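AB hydrolase-1 domain-containing protein (Streptococcus mutans, PDB 4L9A) is an alpha/beta hydrolase that probably acts as a carboxylesterase, cleaving carboxylic ester bonds. Local coordinates at residues K108-L113 with S131-L136; Y112-H117 with L125-Q130. All coordinates share one frame; numbering follows the deposited sequence.

Contact 1 (K108-L113 with S131-L136); sequences KFQSYL and SSKACL
Strands 111-117 and 134-141 are the two parallel strands of a beta-alpha-beta crossover in the central sheet of the alpha/beta hydrolase fold, and here they start side by side, Ser-111 paired with Ala-134 and Tyr-112 with Cys-135. Backbone bonds run from Ala-134 N to Gln-110 O, from Tyr-112 N to Ala-134 O (2.9 Å) and from Leu-136 N to Tyr-112 O (2.7 Å). On the face that carries Tyr-112 and Cys-135, Cys-135 CA sits 3.9 Å from the centroid of the Tyr-112 ring as a CH-pi contact, while the Cys-135 sulfur approaches the ring obliquely. With chi1 at 68°, Tyr-112 CG stands between the backbone N and the carbonyl carbon, and the ring extends from there across the next strand so that Tyr-112 OH meets Ser-131 OG at 2.7 Å. Tyrosine suits this place because a flat apolar body ends in a polar tip. Before the strands, the extended chain of Lys-133 crosses Phe-109 at about a right angle. Lys-133 NZ stands over the centre of the Phe-109 ring, 4.0 Å from its centroid, as a cation-pi contact, and donates to Phe-109 O at 2.6 Å, in the carbonyl plane. Phe-104 O and Phe-107 O also accept from NZ. Three carbonyls and a pi face thus meet the ammonium of this buried lysine, an arrangement that would probably favour its charged form.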
loop_
_atom_site.group_PDB
_atom_site.type_symbol
_atom_site.label_atom_id
_atom_site.label_comp_id
_atom_site.label_asym_id
_atom_site.label_seq_id
_atom_site.Cartn_x
_atom_site.Cartn_y
_atom_site.Cartn_z
ATOM N N LYS A 108 12.980 -12.575 -10.063
ATOM C CA LYS A 108 14.369 -12.923 -9.742
ATOM C C LYS A 108 14.968 -12.254 -8.496
ATOM O O LYS A 108 15.907 -12.785 -7.901
ATOM C CB LYS A 108 15.283 -12.674 -10.955
ATOM C CG LYS A 108 15.010 -13.585 -12.149
ATOM C CD LYS A 108 15.832 -13.163 -13.366
ATOM C CE LYS A 108 15.989 -14.309 -14.364
ATOM N NZ LYS A 108 14.668 -14.851 -14.788
ATOM N N PHE A 109 14.447 -11.092 -8.107
ATOM C CA PHE A 109 15.056 -10.336 -7.008
ATOM C C PHE A 109 15.290 -11.205 -5.774
ATOM O O PHE A 109 14.473 -12.060 -5.444
ATOM C CB PHE A 109 14.234 -9.090 -6.658
ATOM C CG PHE A 109 12.889 -9.381 -6.046
ATOM C CD1 PHE A 109 11.765 -9.540 -6.844
ATOM C CD2 PHE A 109 12.739 -9.446 -4.666
ATOM C CE1 PHE A 109 10.511 -9.781 -6.275
ATOM C CE2 PHE A 109 11.496 -9.688 -4.087
ATOM C CZ PHE A 109 10.374 -9.856 -4.900
ATOM N N GLN A 110 16.421 -11.004 -5.106
ATOM C CA GLN A 110 16.723 -11.792 -3.916
ATOM C C GLN A 110 16.452 -11.023 -2.612
ATOM O O GLN A 110 16.224 -11.625 -1.563
ATOM C CB GLN A 110 18.153 -12.337 -3.961
ATOM C CG GLN A 110 18.295 -13.559 -4.865
ATOM C CD GLN A 110 17.220 -14.602 -4.591
ATOM O OE1 GLN A 110 16.836 -14.825 -3.442
ATOM N NE2 GLN A 110 16.713 -15.228 -5.649
ATOM N N SER A 111 16.476 -9.698 -2.686
ATOM C CA SER A 111 16.118 -8.866 -1.532
ATOM C C SER A 111 15.115 -7.785 -1.936
ATOM O O SER A 111 14.984 -7.452 -3.123
ATOM C CB SER A 111 17.363 -8.239 -0.915
ATOM O OG SER A 111 18.022 -7.420 -1.862
ATOM N N TYR A 112 14.394 -7.243 -0.958
ATOM C CA TYR A 112 13.368 -6.261 -1.265
ATOM C C TYR A 112 13.114 -5.281 -0.125
ATOM O O TYR A 112 13.502 -5.517 1.023
ATOM C CB TYR A 112 12.061 -6.973 -1.603
ATOM C CG TYR A 112 11.443 -7.675 -0.418
ATOM C CD1 TYR A 112 11.936 -8.899 0.028
ATOM C CD2 TYR A 112 10.376 -7.112 0.260
ATOM C CE1 TYR A 112 11.370 -9.548 1.121
ATOM C CE2 TYR A 112 9.799 -7.746 1.355
ATOM C CZ TYR A 112 10.301 -8.961 1.783
ATOM O OH TYR A 112 9.724 -9.588 2.868
ATOM N N LEU A 113 12.469 -4.175 -0.471
ATOM C CA LEU A 113 11.845 -3.292 0.508
ATOM C C LEU A 113 10.372 -3.223 0.157
ATOM O O LEU A 113 10.005 -3.222 -1.019
ATOM C CB LEU A 113 12.453 -1.892 0.470
ATOM C CG LEU A 113 13.859 -1.731 1.047
ATOM C CD1 LEU A 113 14.898 -2.131 0.014
ATOM C CD2 LEU A 113 14.075 -0.292 1.494
ATOM N N SER A 131 8.482 -14.413 4.294
ATOM C CA SER A 131 9.206 -14.535 3.026
ATOM C C SER A 131 10.625 -15.039 3.214
ATOM O O SER A 131 11.350 -14.546 4.075
ATOM C CB SER A 131 9.278 -13.182 2.331
ATOM O OG SER A 131 10.035 -12.267 3.113
ATOM N N SER A 132 11.040 -15.997 2.393
ATOM C CA SER A 132 12.422 -16.473 2.456
ATOM C C SER A 132 13.374 -15.482 1.787
ATOM O O SER A 132 14.576 -15.529 2.012
ATOM C CB SER A 132 12.557 -17.867 1.843
ATOM O OG SER A 132 11.668 -18.024 0.753
ATOM N N LYS A 133 12.833 -14.587 0.963
ATOM C CA LYS A 133 13.633 -13.483 0.430
ATOM C C LYS A 133 13.880 -12.470 1.532
ATOM O O LYS A 133 13.068 -12.340 2.452
ATOM C CB LYS A 133 12.951 -12.832 -0.775
ATOM C CG LYS A 133 13.004 -13.738 -2.016
ATOM C CD LYS A 133 12.401 -13.109 -3.263
ATOM C CE LYS A 133 12.439 -14.120 -4.417
ATOM N NZ LYS A 133 12.280 -13.502 -5.760
ATOM N N ALA A 134 15.000 -11.758 1.441
ATOM C CA ALA A 134 15.422 -10.872 2.515
ATOM C C ALA A 134 14.805 -9.489 2.407
ATOM O O ALA A 134 14.981 -8.787 1.411
ATOM C CB ALA A 134 16.942 -10.763 2.561
ATOM N N CYS A 135 14.100 -9.090 3.459
ATOM C CA CYS A 135 13.543 -7.753 3.527
ATOM C C CYS A 135 14.575 -6.776 4.074
ATOM O O CYS A 135 15.120 -6.983 5.160
ATOM C CB CYS A 135 12.300 -7.755 4.409
ATOM S SG CYS A 135 11.457 -6.182 4.445
ATOM N N LEU A 136 14.848 -5.712 3.329
ATOM C CA LEU A 136 15.820 -4.708 3.770
ATOM C C LEU A 136 15.190 -3.491 4.461
ATOM O O LEU A 136 15.900 -2.670 5.044
ATOM C CB LEU A 136 16.656 -4.220 2.592
ATOM C CG LEU A 136 17.431 -5.314 1.863
ATOM C CD1 LEU A 136 18.098 -4.752 0.625
ATOM C CD2 LEU A 136 18.451 -5.941 2.791
#

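Contact 2 (Y112-H117 with L125-Q130); sequences YLLCVH and LQIMNQ
Helix 120-130 packs on the sheet nearly antiparallel to strand 111-117, the short segments making 169° between their directions with axes 10.1 Å apart at closest approach. Leu-114 and Met-128, whose CA atoms are 8.3 Å apart, mark the nearest backbones, and side chains fill the gap. Leu-114 reaches toward the helix with one methyl: its CD1 touches Met-128 CG at 3.5 Å, tight for two carbons, and lies 3.9 Å from Ile-127 CG2. That single methyl meets two successive helix residues; leucine suits the place because its apolar end is long enough to span from strand to helix. Ile-127 answers with its CG2 branch, which chi1 of -63° for CG1 leaves anti to the backbone N; beta-branching lets this methyl lie close to the helix backbone and still face the strand. Met-128, present as selenomethionine, makes its contact through CG, its flexible apolar chain suiting a place between strand and helix. Beside Leu-114, the phenol oxygen of Tyr-112 comes up to the helix backbone, with OH 3.5 Å from Met-128 CA and 3.7 Å from Ile-127 CG2. These are packing contacts, since the polar partner of that hydroxyl is Ser-131, which follows the helix and also bonds Ile-127 O. Around this buried patch, Ile-127 continues onto Ile-100 and Phe-104 of helix 93-106, Met-128 leans on Cys-135 and Phe-138 of strand 134-141, and Leu-114 rests against Val-45 of strand 43-47.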
loop_
_atom_site.group_PDB
_atom_site.type_symbol
_atom_site.label_atom_id
_atom_site.label_comp_id
_atom_site.label_asym_id
_atom_site.label_seq_id
_atom_site.Cartn_x
_atom_site.Cartn_y
_atom_site.Cartn_z
ATOM N N TYR A 112 14.394 -7.243 -0.958
ATOM C CA TYR A 112 13.368 -6.261 -1.265
ATOM C C TYR A 112 13.114 -5.281 -0.125
ATOM O O TYR A 112 13.502 -5.517 1.023
ATOM C CB TYR A 112 12.061 -6.973 -1.603
ATOM C CG TYR A 112 11.443 -7.675 -0.418
ATOM C CD1 TYR A 112 11.936 -8.899 0.028
ATOM C CD2 TYR A 112 10.376 -7.112 0.260
ATOM C CE1 TYR A 112 11.370 -9.548 1.121
ATOM C CE2 TYR A 112 9.799 -7.746 1.355
ATOM C CZ TYR A 112 10.301 -8.961 1.783
ATOM O OH TYR A 112 9.724 -9.588 2.868
ATOM N N LEU A 113 12.469 -4.175 -0.471
ATOM C CA LEU A 113 11.845 -3.292 0.508
ATOM C C LEU A 113 10.372 -3.223 0.157
ATOM O O LEU A 113 10.005 -3.222 -1.019
ATOM C CB LEU A 113 12.453 -1.892 0.470
ATOM C CG LEU A 113 13.859 -1.731 1.047
ATOM C CD1 LEU A 113 14.898 -2.131 0.014
ATOM C CD2 LEU A 113 14.075 -0.292 1.494
ATOM N N LEU A 114 9.529 -3.208 1.179
ATOM C CA LEU A 114 8.097 -3.053 0.994
ATOM C C LEU A 114 7.727 -1.592 1.190
ATOM O O LEU A 114 8.162 -0.965 2.159
ATOM C CB LEU A 114 7.346 -3.900 2.017
ATOM C CG LEU A 114 6.945 -5.294 1.547
ATOM C CD1 LEU A 114 6.559 -6.186 2.726
ATOM C CD2 LEU A 114 5.817 -5.179 0.532
ATOM N N CYS A 115 6.926 -1.054 0.275
ATOM C CA CYS A 115 6.415 0.305 0.395
ATOM C C CYS A 115 4.907 0.215 0.271
ATOM O O CYS A 115 4.388 -0.224 -0.753
ATOM C CB CYS A 115 6.993 1.211 -0.704
ATOM S SG CYS A 115 6.391 2.949 -0.666
ATOM N N VAL A 116 4.192 0.596 1.322
ATOM C CA VAL A 116 2.746 0.412 1.312
ATOM C C VAL A 116 2.022 1.654 1.781
ATOM O O VAL A 116 2.583 2.494 2.516
ATOM C CB VAL A 116 2.323 -0.787 2.201
ATOM C CG1 VAL A 116 3.215 -1.984 1.936
ATOM C CG2 VAL A 116 2.387 -0.400 3.703
ATOM N N HIS A 117 0.769 1.760 1.356
ATOM C CA HIS A 117 -0.138 2.772 1.871
ATOM C C HIS A 117 -1.257 2.085 2.636
ATOM O O HIS A 117 -1.762 1.049 2.205
ATOM C CB HIS A 117 -0.725 3.598 0.719
ATOM C CG HIS A 117 -1.677 4.660 1.162
ATOM N ND1 HIS A 117 -2.980 4.733 0.713
ATOM C CD2 HIS A 117 -1.521 5.693 2.024
ATOM C CE1 HIS A 117 -3.579 5.770 1.270
ATOM N NE2 HIS A 117 -2.714 6.369 2.075
ATOM N N LEU A 125 3.179 -6.840 6.947
ATOM C CA LEU A 125 3.725 -7.411 8.169
ATOM C C LEU A 125 3.903 -8.929 8.037
ATOM O O LEU A 125 4.914 -9.479 8.461
ATOM C CB LEU A 125 2.840 -7.049 9.360
ATOM C CG LEU A 125 2.905 -5.561 9.721
ATOM C CD1 LEU A 125 1.711 -5.166 10.584
ATOM C CD2 LEU A 125 4.232 -5.271 10.440
ATOM N N GLN A 126 2.929 -9.602 7.437
ATOM C CA GLN A 126 3.011 -11.060 7.289
ATOM C C GLN A 126 4.076 -11.449 6.273
ATOM O O GLN A 126 4.823 -12.391 6.485
ATOM C CB GLN A 126 1.656 -11.640 6.876
ATOM C CG GLN A 126 0.509 -11.172 7.750
ATOM C CD GLN A 126 0.650 -11.642 9.184
ATOM O OE1 GLN A 126 1.374 -12.595 9.463
ATOM N NE2 GLN A 126 -0.050 -10.976 10.102
ATOM N N ILE A 127 4.135 -10.712 5.167
ATOM C CA ILE A 127 5.138 -10.942 4.132
ATOM C C ILE A 127 6.565 -10.906 4.693
ATOM O O ILE A 127 7.369 -11.808 4.458
ATOM C CB ILE A 127 4.989 -9.899 2.998
ATOM C CG1 ILE A 127 3.628 -10.056 2.314
ATOM C CG2 ILE A 127 6.129 -10.024 1.992
ATOM C CD1 ILE A 127 3.231 -8.880 1.451
HETATM N N MSE A 128 6.885 -9.862 5.443
HETATM C CA MSE A 128 8.234 -9.723 5.979
HETATM C C MSE A 128 8.536 -10.822 6.995
HETATM O O MSE A 128 9.675 -11.249 7.138
HETATM C CB MSE A 128 8.428 -8.337 6.602
HETATM C CG MSE A 128 8.255 -7.197 5.602
HETATM SE SE MSE A 128 8.624 -5.419 6.397
HETATM C CE MSE A 128 6.948 -5.167 7.391
ATOM N N ASN A 129 7.505 -11.287 7.688
ATOM C CA ASN A 129 7.664 -12.352 8.673
ATOM C C ASN A 129 7.771 -13.745 8.034
ATOM O O ASN A 129 8.326 -14.666 8.633
ATOM C CB ASN A 129 6.515 -12.277 9.693
ATOM C CG ASN A 129 6.591 -13.348 10.762
ATOM O OD1 ASN A 129 7.485 -13.342 11.611
ATOM N ND2 ASN A 129 5.627 -14.261 10.746
ATOM N N GLN A 130 7.271 -13.903 6.806
ATOM C CA GLN A 130 7.192 -15.240 6.201
ATOM C C GLN A 130 8.080 -15.481 4.976
ATOM O O GLN A 130 8.368 -16.631 4.642
ATOM C CB GLN A 130 5.752 -15.571 5.808
ATOM C CG GLN A 130 4.737 -15.509 6.926
ATOM C CD GLN A 130 3.342 -15.813 6.425
ATOM O OE1 GLN A 130 3.162 -16.629 5.511
ATOM N NE2 GLN A 130 2.344 -15.151 7.007
#

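Contacts 1 and 2 lie with centres 9 Å apart and both start from strand 111-117, sharing Tyr-112 and Leu-113. Along the chain the order is strand 111-117, helix 120-130, strand 134-141: contact 2 joins the first two elements, and contact 1 closes the unit by pairing the two strands within the sheet. The contacts meet directly where Cys-135 SG lies 3.5 Å from Met-128 SE. Contact 1 sets the strands edge to edge, whereas contact 2 lays the connecting helix on one face of them. In alpha/beta hydrolases the sharp turn after such a strand, the nucleophile elbow, carries the nucleophile; here it would lie between strand 111-117 and helix 120-130, at the other end of the unit.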